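Local coordinates for mitogen-activated protein kinase kinase kinase 7 interacting protein 1 (Anopheles gambiae, PDB 2IRM) that adopts a PP2C-type phosphatase fold and probably serves as an adapter that binds the kinase TAK1 and triggers its autophosphorylation, at residues Q216-V221 with N242-A247; A202-R207 with S225-G230; G170-C175 with V195-L200; G58-T63 with A150-S155. All coordinates share one frame; numbering follows the deposited sequence.

In the fold
The four contacts lead from near the chain centre (contact 3) out to the surface (contact 1). Contact 3 is the most buried, about 7 Å from the centre of the chain, and its centre lies about 7 Å from that of contact 2; Thr226 N and His197 O join them by a probable hydrogen bond. Contact 4, whose centre is about 17 Å from that of contact 2, meets it through strands 154-163 and 229-230, with Ile229 N probably bonded to Ser155 O. Contact 4 includes Gly58-His59, which probably match part of the metal-binding motif of active PP2C phosphatases. Contact 1 is peripheral, about 21 Å from the chain centre, and packs Phe218 on Leu199 of contact 3.

Contact 1: Q216-V221 with N242-A247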
loop_
_atom_site.group_PDB
_atom_site.type_symbol
_atom_site.label_atom_id
_atom_site.label_comp_id
_atom_site.label_asym_id
_atom_site.label_seq_id
_atom_site.Cartn_x
_atom_site.Cartn_y
_atom_site.Cartn_z
ATOM N N GLN A 216 -15.657 5.210 -16.035
ATOM C CA GLN A 216 -14.983 5.641 -17.248
ATOM C C GLN A 216 -13.946 6.737 -16.997
ATOM O O GLN A 216 -13.011 6.902 -17.777
ATOM C CB GLN A 216 -16.004 6.077 -18.294
ATOM C CG GLN A 216 -16.605 4.914 -19.111
ATOM C CD GLN A 216 -17.883 4.281 -18.510
ATOM O OE1 GLN A 216 -18.900 4.150 -19.198
ATOM N NE2 GLN A 216 -17.824 3.879 -17.242
ATOM N N ASN A 217 -14.100 7.468 -15.898
ATOM C CA ASN A 217 -13.111 8.460 -15.485
ATOM C C ASN A 217 -11.784 7.829 -15.071
ATOM O O ASN A 217 -10.764 8.514 -15.010
ATOM C CB ASN A 217 -13.660 9.336 -14.351
ATOM C CG ASN A 217 -14.819 10.201 -14.797
ATOM O OD1 ASN A 217 -14.777 10.784 -15.872
ATOM N ND2 ASN A 217 -15.861 10.285 -13.978
ATOM N N PHE A 218 -11.800 6.525 -14.804
ATOM C CA PHE A 218 -10.601 5.825 -14.336
ATOM C C PHE A 218 -9.984 4.828 -15.339
ATOM O O PHE A 218 -9.152 4.003 -14.959
ATOM C CB PHE A 218 -10.869 5.141 -12.988
ATOM C CG PHE A 218 -11.223 6.092 -11.886
ATOM C CD1 PHE A 218 -12.552 6.369 -11.591
ATOM C CD2 PHE A 218 -10.229 6.715 -11.141
ATOM C CE1 PHE A 218 -12.889 7.251 -10.571
ATOM C CE2 PHE A 218 -10.556 7.602 -10.128
ATOM C CZ PHE A 218 -11.895 7.871 -9.844
ATOM N N GLU A 219 -10.380 4.909 -16.609
ATOM C CA GLU A 219 -9.734 4.116 -17.668
ATOM C C GLU A 219 -8.289 4.557 -17.790
ATOM O O GLU A 219 -7.979 5.735 -17.625
ATOM C CB GLU A 219 -10.432 4.291 -19.022
ATOM C CG GLU A 219 -11.858 3.744 -19.080
ATOM C CD GLU A 219 -12.360 3.526 -20.508
ATOM O OE1 GLU A 219 -11.527 3.276 -21.415
ATOM O OE2 GLU A 219 -13.595 3.589 -20.726
ATOM N N GLY A 220 -7.395 3.614 -18.050
ATOM C CA GLY A 220 -5.996 3.960 -18.273
ATOM C C GLY A 220 -5.215 4.290 -17.016
ATOM O O GLY A 220 -3.986 4.221 -17.026
ATOM N N VAL A 221 -5.910 4.662 -15.942
ATOM C CA VAL A 221 -5.258 4.860 -14.643
ATOM C C VAL A 221 -5.252 3.567 -13.820
ATOM O O VAL A 221 -6.294 3.129 -13.341
ATOM C CB VAL A 221 -5.767 6.152 -13.852
ATOM C CG1 VAL A 221 -7.080 6.681 -14.392
ATOM C CG2 VAL A 221 -5.830 5.927 -12.353
ATOM N N ASN A 242 -7.530 17.266 -15.064
ATOM C CA ASN A 242 -8.282 16.393 -15.957
ATOM C C ASN A 242 -8.559 15.043 -15.304
ATOM O O ASN A 242 -7.639 14.361 -14.851
ATOM C CB ASN A 242 -7.227 16.320 -17.061
ATOM C CG ASN A 242 -6.083 15.387 -16.713
ATOM O OD1 ASN A 242 -5.323 15.640 -15.779
ATOM N ND2 ASN A 242 -5.956 14.301 -17.467
ATOM N N PHE A 243 -9.831 14.662 -15.260
ATOM C CA PHE A 243 -10.207 13.273 -15.025
ATOM C C PHE A 243 -10.322 12.966 -13.536
ATOM O O PHE A 243 -10.559 11.824 -13.143
ATOM C CB PHE A 243 -9.096 12.330 -15.493
ATOM C CG PHE A 243 -8.409 11.600 -14.373
ATOM C CD1 PHE A 243 -7.122 11.939 -13.993
ATOM C CD2 PHE A 243 -9.053 10.573 -13.702
ATOM C CE1 PHE A 243 -6.489 11.269 -12.964
ATOM C CE2 PHE A 243 -8.424 9.899 -12.673
ATOM C CZ PHE A 243 -7.141 10.248 -12.303
ATOM N N LEU A 244 -10.153 13.994 -12.710
ATOM C CA LEU A 244 -10.713 13.995 -11.364
ATOM C C LEU A 244 -11.654 15.196 -11.362
ATOM O O LEU A 244 -12.306 15.485 -10.359
ATOM C CB LEU A 244 -9.654 14.156 -10.272
ATOM C CG LEU A 244 -9.198 12.872 -9.575
ATOM C CD1 LEU A 244 -8.956 13.122 -8.094
ATOM C CD2 LEU A 244 -10.218 11.761 -9.776
ATOM N N SER A 245 -11.720 15.892 -12.493
ATOM C CA SER A 245 -12.257 17.270 -12.528
ATOM C C SER A 245 -13.785 17.400 -12.588
ATOM O O SER A 245 -14.337 18.444 -12.218
ATOM C CB SER A 245 -11.595 18.104 -13.634
ATOM O OG SER A 245 -11.562 17.412 -14.873
ATOM N N SER A 246 -14.471 16.346 -13.032
ATOM C CA SER A 246 -15.937 16.358 -13.054
ATOM C C SER A 246 -16.557 16.269 -11.658
ATOM O O SER A 246 -17.706 16.654 -11.474
ATOM C CB SER A 246 -16.491 15.257 -13.964
ATOM O OG SER A 246 -16.082 13.970 -13.535
ATOM N N ALA A 247 -15.790 15.779 -10.681
ATOM C CA ALA A 247 -16.287 15.544 -9.322
ATOM C C ALA A 247 -16.830 16.812 -8.642
ATOM O O ALA A 247 -16.380 17.928 -8.925
ATOM C CB ALA A 247 -15.212 14.886 -8.472
#
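Asn217, in a short 3-10 segment, and Phe243 bring their CA atoms to 5.6 Å, the nearest approach of the two backbones. Phe243 buries the largest area of the contact, against Asn217, Phe218 and Val221. Phe243 presents its edge to the face of Phe218 in an offset edge-to-face pair, the ring centroids 6.0 Å apart and the planes nearly perpendicular at 86°. Phe218 CD2 sits close to the plane of the Phe243 ring, 4.0 Å from Phe243 CE2. A placement of Phe218 CG beside its own backbone N (chi1 -62°) turns this ring toward the neighbouring loop. From another direction Val221 CG1 comes obliquely to Phe243 CE2 at 3.9 Å, and the carbonyl O of Asn217 also lies against the Phe243 ring. Both segments belong to loops flanking strand 229-230 and the short helix 232-235, in the peripheral region beside the PP2C-type sandwich, and they join these excursions at the protein surface. On the second loop, Leu244 CG lies 4.3 Å above the plane of the Phe243 ring, displaced toward its rim, while Leu244 CD2 reaches across to Phe218 CE2 at 4.2 Å. Leu244 also opens a type I turn ending at Ala247. Just before that turn, Phe243 N donates to Ser245 OG over 3.3 Å, tying the aromatic residue to the bend. The Asn217 amide passes near the hydroxyl of Ser246 at the outer margin. Outside the two segments, Phe218 rests on Leu199, and Leu244 packs on Tyr224 and Pro251.

Contact 2: A202-R207 with S225-G230; sequences AEEAAR and STRCIG
Glu204 reaches from its helix to Thr226 and Arg227, and its carboxylate receives bonds from Thr226, Arg227 and Arg207. Glu204 OE2 accepts from Thr226 OG1, at a very short and doubtful 2.5 Å, and Glu204 OE1 accepts from Arg227 NH2 at 3.0 Å. The Arg227 guanidinium comes to the carboxylate with its plane turned 76° from it, and NH2 meets OE1 from above the carboxylate plane. One helical turn on, Arg207 grips the same group side-on: its NE donates to Glu204 OE1 at 3.1 Å and its NH2 to Glu204 OE2 at 2.7 Å, both nearly straight at 175° and 174°. Arg207 NE and Arg227 NH2 thus approach OE1 from opposite faces, and the shared carboxylate probably offsets the nearness of two like charges. This three-residue salt-bridge network, with Thr226 added, grips the buried Glu204 carboxylate from several directions and would be expected to keep it ionised. The other side of the helix is loose by comparison: Ala205 points away from the loop, and Ala202 and Glu203 are exposed and take no part. Segment 225-230 leads into strand 229-230, paired with strand 154-163. Arg207 NH1 and Arg227 NH1 extend the network to the carbonyl oxygens of Pro251 and Glu255. Farther along, Ile229 bonds through its backbone to Ser155 of strand 154-163 and packs on Val101 of helix 87-108.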
loop_
_atom_site.group_PDB
_atom_site.type_symbol
_atom_site.label_atom_id
_atom_site.label_comp_id
_atom_site.label_asym_id
_atom_site.label_seq_id
_atom_site.Cartn_x
_atom_site.Cartn_y
_atom_site.Cartn_z
ATOM N N ALA A 202 -16.493 -1.769 -3.315
ATOM C CA ALA A 202 -17.762 -1.179 -3.750
ATOM C C ALA A 202 -18.134 0.085 -2.981
ATOM O O ALA A 202 -18.612 1.057 -3.573
ATOM C CB ALA A 202 -18.885 -2.202 -3.669
ATOM N N GLU A 203 -17.904 0.075 -1.668
ATOM C CA GLU A 203 -18.187 1.233 -0.824
ATOM C C GLU A 203 -17.429 2.441 -1.371
ATOM O O GLU A 203 -17.992 3.538 -1.482
ATOM C CB GLU A 203 -17.778 0.978 0.624
ATOM C CG GLU A 203 -17.817 -0.475 1.052
ATOM C CD GLU A 203 -18.932 -0.775 2.027
ATOM O OE1 GLU A 203 -20.113 -0.839 1.592
ATOM O OE2 GLU A 203 -18.614 -0.967 3.230
ATOM N N GLU A 204 -16.163 2.240 -1.733
ATOM C CA GLU A 204 -15.408 3.314 -2.369
ATOM C C GLU A 204 -15.985 3.669 -3.740
ATOM O O GLU A 204 -16.131 4.851 -4.059
ATOM C CB GLU A 204 -13.914 3.007 -2.428
ATOM C CG GLU A 204 -13.215 3.174 -1.102
ATOM C CD GLU A 204 -13.294 4.601 -0.566
ATOM O OE1 GLU A 204 -14.221 4.933 0.222
ATOM O OE2 GLU A 204 -12.425 5.405 -0.930
ATOM N N ALA A 205 -16.357 2.665 -4.533
ATOM C CA ALA A 205 -17.004 2.960 -5.813
ATOM C C ALA A 205 -18.236 3.843 -5.592
ATOM O O ALA A 205 -18.394 4.886 -6.248
ATOM C CB ALA A 205 -17.366 1.695 -6.548
ATOM N N ALA A 206 -19.075 3.445 -4.635
ATOM C CA ALA A 206 -20.296 4.177 -4.316
ATOM C C ALA A 206 -20.024 5.573 -3.778
ATOM O O ALA A 206 -20.843 6.465 -3.957
ATOM C CB ALA A 206 -21.127 3.410 -3.332
ATOM N N ARG A 207 -18.892 5.759 -3.101
ATOM C CA ARG A 207 -18.520 7.089 -2.602
ATOM C C ARG A 207 -18.285 8.018 -3.776
ATOM O O ARG A 207 -18.687 9.180 -3.741
ATOM C CB ARG A 207 -17.263 7.048 -1.732
ATOM C CG ARG A 207 -17.360 7.982 -0.570
ATOM C CD ARG A 207 -16.046 8.450 0.054
ATOM N NE ARG A 207 -14.822 7.856 -0.462
ATOM C CZ ARG A 207 -13.924 8.549 -1.158
ATOM N NH1 ARG A 207 -14.139 9.835 -1.408
ATOM N NH2 ARG A 207 -12.810 7.974 -1.601
ATOM N N SER A 225 -5.764 4.686 -5.819
ATOM C CA SER A 225 -6.190 4.611 -4.450
ATOM C C SER A 225 -7.052 5.833 -4.220
ATOM O O SER A 225 -6.712 6.934 -4.641
ATOM C CB SER A 225 -4.993 4.588 -3.505
ATOM O OG SER A 225 -4.285 5.802 -3.573
ATOM N N THR A 226 -8.176 5.624 -3.555
ATOM C CA THR A 226 -9.182 6.648 -3.361
ATOM C C THR A 226 -9.027 7.263 -1.976
ATOM O O THR A 226 -9.820 8.119 -1.563
ATOM C CB THR A 226 -10.559 6.011 -3.476
ATOM O OG1 THR A 226 -10.626 4.922 -2.556
ATOM C CG2 THR A 226 -10.776 5.461 -4.874
ATOM N N ARG A 227 -8.027 6.777 -1.248
ATOM C CA ARG A 227 -7.578 7.371 0.010
ATOM C C ARG A 227 -6.082 7.148 0.046
ATOM O O ARG A 227 -5.591 6.179 -0.535
ATOM C CB ARG A 227 -8.217 6.692 1.221
ATOM C CG ARG A 227 -9.689 6.945 1.386
ATOM C CD ARG A 227 -10.231 6.301 2.636
ATOM N NE ARG A 227 -11.643 5.975 2.462
ATOM C CZ ARG A 227 -12.464 5.571 3.428
ATOM N NH1 ARG A 227 -12.041 5.436 4.679
ATOM N NH2 ARG A 227 -13.729 5.303 3.142
ATOM N N CYS A 228 -5.360 8.047 0.706
ATOM C CA CYS A 228 -3.895 7.955 0.813
ATOM C C CYS A 228 -3.315 9.145 1.573
ATOM O O CYS A 228 -4.027 10.090 1.926
ATOM C CB CYS A 228 -3.226 7.853 -0.568
ATOM S SG CYS A 228 -3.383 9.353 -1.571
ATOM N N ILE A 229 -2.018 9.088 1.826
ATOM C CA ILE A 229 -1.337 10.179 2.477
ATOM C C ILE A 229 -0.927 11.166 1.394
ATOM O O ILE A 229 -0.401 10.762 0.352
ATOM C CB ILE A 229 -0.111 9.666 3.253
ATOM C CG1 ILE A 229 -0.571 8.885 4.481
ATOM C CG2 ILE A 229 0.801 10.819 3.660
ATOM C CD1 ILE A 229 0.254 7.678 4.777
ATOM N N GLY A 230 -1.192 12.448 1.624
ATOM C CA GLY A 230 -0.784 13.475 0.678
ATOM C C GLY A 230 -1.574 13.443 -0.613
ATOM O O GLY A 230 -2.795 13.254 -0.603
#

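Contact 3: G170-C175 with V195-L200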
loop_
_atom_site.group_PDB
_atom_site.type_symbol
_atom_site.label_atom_id
_atom_site.label_comp_id
_atom_site.label_asym_id
_atom_site.label_seq_id
_atom_site.Cartn_x
_atom_site.Cartn_y
_atom_site.Cartn_z
ATOM N N GLY A 170 -3.294 -0.405 11.112
ATOM C CA GLY A 170 -3.751 0.852 10.554
ATOM C C GLY A 170 -3.363 0.884 9.099
ATOM O O GLY A 170 -2.188 0.696 8.775
ATOM N N ASN A 171 -4.342 1.095 8.217
ATOM C CA ASN A 171 -4.062 1.175 6.784
ATOM C C ASN A 171 -4.817 2.301 6.093
ATOM O O ASN A 171 -5.872 2.728 6.560
ATOM C CB ASN A 171 -4.322 -0.175 6.091
ATOM C CG ASN A 171 -5.696 -0.249 5.401
ATOM O OD1 ASN A 171 -5.858 0.215 4.266
ATOM N ND2 ASN A 171 -6.674 -0.855 6.075
ATOM N N ILE A 172 -4.244 2.772 4.988
ATOM C CA ILE A 172 -4.893 3.703 4.076
ATOM C C ILE A 172 -4.448 3.383 2.650
ATOM O O ILE A 172 -3.275 3.076 2.404
ATOM C CB ILE A 172 -4.600 5.173 4.429
ATOM C CG1 ILE A 172 -5.482 6.110 3.609
ATOM C CG2 ILE A 172 -3.141 5.505 4.224
ATOM C CD1 ILE A 172 -5.688 7.482 4.232
ATOM N N GLY A 173 -5.392 3.424 1.714
ATOM C CA GLY A 173 -5.063 3.220 0.304
ATOM C C GLY A 173 -4.955 1.770 -0.119
ATOM O O GLY A 173 -5.725 0.923 0.341
ATOM N N ASN A 174 -3.981 1.494 -0.986
ATOM C CA ASN A 174 -3.897 0.229 -1.712
ATOM C C ASN A 174 -3.314 -0.959 -0.971
ATOM O O ASN A 174 -3.776 -2.083 -1.163
ATOM C CB ASN A 174 -3.155 0.428 -3.032
ATOM C CG ASN A 174 -3.983 1.197 -4.055
ATOM O OD1 ASN A 174 -5.161 1.506 -3.833
ATOM N ND2 ASN A 174 -3.368 1.505 -5.187
ATOM N N CYS A 175 -2.306 -0.721 -0.138
ATOM C CA CYS A 175 -1.665 -1.793 0.637
ATOM C C CYS A 175 -2.668 -2.647 1.422
ATOM O O CYS A 175 -3.762 -2.176 1.767
ATOM C CB CYS A 175 -0.623 -1.211 1.594
ATOM S SG CYS A 175 0.600 -0.121 0.846
ATOM N N VAL A 195 -8.602 -2.640 4.811
ATOM C CA VAL A 195 -9.731 -2.224 3.991
ATOM C C VAL A 195 -9.175 -1.525 2.763
ATOM O O VAL A 195 -8.502 -0.501 2.876
ATOM C CB VAL A 195 -10.710 -1.302 4.767
ATOM C CG1 VAL A 195 -11.519 -0.433 3.816
ATOM C CG2 VAL A 195 -11.630 -2.125 5.668
ATOM N N ASP A 196 -9.440 -2.108 1.598
ATOM C CA ASP A 196 -8.976 -1.565 0.326
ATOM C C ASP A 196 -9.633 -0.237 0.048
ATOM O O ASP A 196 -10.866 -0.147 -0.021
ATOM C CB ASP A 196 -9.283 -2.536 -0.795
ATOM C CG ASP A 196 -8.575 -3.854 -0.610
ATOM O OD1 ASP A 196 -7.330 -3.834 -0.417
ATOM O OD2 ASP A 196 -9.257 -4.905 -0.647
ATOM N N HIS A 197 -8.816 0.804 -0.073
ATOM C CA HIS A 197 -9.340 2.115 -0.408
ATOM C C HIS A 197 -9.094 2.405 -1.872
ATOM O O HIS A 197 -8.294 3.275 -2.207
ATOM C CB HIS A 197 -8.744 3.202 0.477
ATOM C CG HIS A 197 -9.119 3.073 1.922
ATOM N ND1 HIS A 197 -8.191 3.144 2.939
ATOM C CD2 HIS A 197 -10.317 2.862 2.516
ATOM C CE1 HIS A 197 -8.805 2.990 4.100
ATOM N NE2 HIS A 197 -10.096 2.820 3.873
ATOM N N ASN A 198 -9.805 1.662 -2.726
ATOM C CA ASN A 198 -9.770 1.798 -4.180
ATOM C C ASN A 198 -11.032 1.223 -4.818
ATOM O O ASN A 198 -11.967 0.827 -4.118
ATOM C CB ASN A 198 -8.561 1.077 -4.740
ATOM C CG ASN A 198 -8.441 -0.323 -4.215
ATOM O OD1 ASN A 198 -7.379 -0.718 -3.731
ATOM N ND2 ASN A 198 -9.527 -1.088 -4.287
ATOM N N LEU A 199 -11.057 1.144 -6.145
ATOM C CA LEU A 199 -12.281 0.719 -6.812
ATOM C C LEU A 199 -12.604 -0.771 -6.679
ATOM O O LEU A 199 -13.685 -1.203 -7.071
ATOM C CB LEU A 199 -12.265 1.157 -8.269
ATOM C CG LEU A 199 -13.010 2.448 -8.587
ATOM C CD1 LEU A 199 -13.189 3.323 -7.365
ATOM C CD2 LEU A 199 -12.311 3.205 -9.703
ATOM N N LEU A 200 -11.681 -1.553 -6.124
ATOM C CA LEU A 200 -11.977 -2.942 -5.782
ATOM C C LEU A 200 -13.005 -3.017 -4.664
ATOM O O LEU A 200 -13.586 -4.074 -4.442
ATOM C CB LEU A 200 -10.737 -3.688 -5.294
ATOM C CG LEU A 200 -9.510 -3.913 -6.170
ATOM C CD1 LEU A 200 -8.388 -4.490 -5.323
ATOM C CD2 LEU A 200 -9.842 -4.836 -7.303
#
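With its CG beside the backbone N (chi1 -65°) and chi2 at 132°, His197 turns ND1 toward the backbone of Gly173, whose positive phi of 83° bends the chain out of its strand. In this PP2C-type sandwich the bend at Gly173 lies where the chain leaves strand 166-172 of one sheet for strand 176-181 of the other. The contact joins the end of strand 166-172 to the His197 loop, which follows strand 189-192 of the other sheet. Two bonds join the residues in both directions. Gly173 N donates to His197 ND1 at 3.1 Å, almost in the ring plane, and His197 N donates to Gly173 O, also at 3.1 Å, from above the carbonyl plane. The bond to ND1 holds the turn of the imidazole, while the second bond ties the two backbones. Over the ring centre stands the carbonyl O of Val195, 3.6 Å above the plane, while Asn171 approaches with its amide turned only slightly from the ring. Asp196 starts away from segment 170-175, and its OD1 forms a salt bridge with Arg176; Asn174 ND2 bonds to Leu223 O. Ile172 CA also meets the imidazole edge, 3.5 Å from His197 ND1.

Contact 4: G58-T63 with A150-S155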
loop_
_atom_site.group_PDB
_atom_site.type_symbol
_atom_site.label_atom_id
_atom_site.label_comp_id
_atom_site.label_asym_id
_atom_site.label_seq_id
_atom_site.Cartn_x
_atom_site.Cartn_y
_atom_site.Cartn_z
ATOM N N GLY A 58 4.707 4.306 -2.300
ATOM C CA GLY A 58 4.729 5.658 -2.838
ATOM C C GLY A 58 4.064 5.704 -4.201
ATOM O O GLY A 58 4.278 4.810 -5.028
ATOM N N HIS A 59 3.252 6.737 -4.426
ATOM C CA HIS A 59 2.614 6.963 -5.720
ATOM C C HIS A 59 3.173 8.184 -6.454
ATOM O O HIS A 59 3.175 9.298 -5.919
ATOM C CB HIS A 59 1.105 7.077 -5.543
ATOM C CG HIS A 59 0.484 5.839 -4.988
ATOM N ND1 HIS A 59 -0.231 5.828 -3.807
ATOM C CD2 HIS A 59 0.502 4.559 -5.435
ATOM C CE1 HIS A 59 -0.641 4.597 -3.560
ATOM N NE2 HIS A 59 -0.213 3.807 -4.534
ATOM N N ASN A 60 3.635 7.964 -7.682
ATOM C CA ASN A 60 4.275 9.009 -8.497
ATOM C C ASN A 60 5.525 9.598 -7.855
ATOM O O ASN A 60 6.130 10.525 -8.396
ATOM C CB ASN A 60 3.307 10.143 -8.850
ATOM C CG ASN A 60 1.967 9.637 -9.319
ATOM O OD1 ASN A 60 1.860 8.985 -10.362
ATOM N ND2 ASN A 60 0.924 9.939 -8.551
ATOM N N GLY A 61 5.908 9.060 -6.703
ATOM C CA GLY A 61 7.068 9.551 -5.989
ATOM C C GLY A 61 7.325 8.779 -4.718
ATOM O O GLY A 61 6.424 8.137 -4.168
ATOM N N VAL A 62 8.566 8.864 -4.249
ATOM C CA VAL A 62 9.012 8.156 -3.058
ATOM C C VAL A 62 9.036 9.086 -1.838
ATOM O O VAL A 62 8.951 8.631 -0.692
ATOM C CB VAL A 62 10.393 7.511 -3.311
ATOM C CG1 VAL A 62 11.442 8.583 -3.631
ATOM C CG2 VAL A 62 10.815 6.617 -2.160
ATOM N N THR A 63 9.134 10.389 -2.095
ATOM C CA THR A 63 9.221 11.394 -1.037
ATOM C C THR A 63 8.218 11.153 0.103
ATOM O O THR A 63 8.606 11.009 1.257
ATOM C CB THR A 63 9.111 12.829 -1.621
ATOM O OG1 THR A 63 10.325 13.145 -2.305
ATOM C CG2 THR A 63 8.888 13.865 -0.524
ATOM N N ALA A 150 3.963 18.098 -9.420
ATOM C CA ALA A 150 4.622 17.051 -8.654
ATOM C C ALA A 150 3.876 16.861 -7.339
ATOM O O ALA A 150 4.078 15.867 -6.657
ATOM C CB ALA A 150 6.074 17.427 -8.383
ATOM N N LEU A 151 3.016 17.817 -6.985
ATOM C CA LEU A 151 2.158 17.672 -5.812
ATOM C C LEU A 151 1.046 16.636 -6.040
ATOM O O LEU A 151 -0.000 16.654 -5.387
ATOM C CB LEU A 151 1.604 19.025 -5.343
ATOM C CG LEU A 151 1.278 20.110 -6.359
ATOM C CD1 LEU A 151 0.060 19.737 -7.151
ATOM C CD2 LEU A 151 1.044 21.412 -5.648
ATOM N N SER A 152 1.299 15.734 -6.981
ATOM C CA SER A 152 0.463 14.566 -7.183
ATOM C C SER A 152 1.069 13.398 -6.419
ATOM O O SER A 152 0.514 12.293 -6.426
ATOM C CB SER A 152 0.405 14.201 -8.666
ATOM O OG SER A 152 1.591 13.519 -9.069
ATOM N N VAL A 153 2.222 13.638 -5.791
ATOM C CA VAL A 153 2.926 12.594 -5.050
ATOM C C VAL A 153 2.227 12.339 -3.721
ATOM O O VAL A 153 1.905 13.279 -3.000
ATOM C CB VAL A 153 4.427 12.941 -4.813
ATOM C CG1 VAL A 153 5.098 11.890 -3.941
ATOM C CG2 VAL A 153 5.180 13.059 -6.146
ATOM N N GLY A 154 1.984 11.066 -3.427
ATOM C CA GLY A 154 1.435 10.640 -2.147
ATOM C C GLY A 154 1.809 9.199 -1.863
ATOM O O GLY A 154 2.679 8.642 -2.534
ATOM N N SER A 155 1.155 8.585 -0.877
ATOM C CA SER A 155 1.478 7.205 -0.513
ATOM C C SER A 155 0.359 6.407 0.145
ATOM O O SER A 155 -0.312 6.891 1.060
ATOM C CB SER A 155 2.704 7.162 0.397
ATOM O OG SER A 155 3.072 5.825 0.671
#
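Gly58 faces Ser155 as a non-hydrogen-bonded antiparallel pair, CA atoms 4.3 Å apart, where strand 50-59 ends beside the start of strand 154-163 in one sheet of the PP2C-type sandwich. Ser57-Gly58-His59-Asn60 probably corresponds to the Asp-Gly-His-Gly metal-binding motif of active PP2C phosphatases, with Ser57 at the place of the aspartate. Ser155 OG, swung anti to its own N (chi1 -176°), stands 3.7 Å from Gly58 N and makes a weak hydrogen bond to Ser57 O. Next, His59 forms the hydrogen-bonded pair with Gly154: His59 N donates to Gly154 O at 2.7 Å, and Gly154 N returns a bond to His59 O at 3.3 Å, in the carbonyl plane on a lone pair. The His59 side chain lies on the sheet face opposite Ser155, near Asn174 and Ser225. Asn60 has a positive phi of 60° and takes the chain off the strand. Its amide extends the pairing by a side-chain bond, ND2 donating to Ser152 O at 3.2 Å from above that carbonyl plane. Val153 then wedges its two methyls against the turning chain: CG2 lies 3.5 Å from Asn60 O, and CG1 lies 3.7 Å from Gly61 CA.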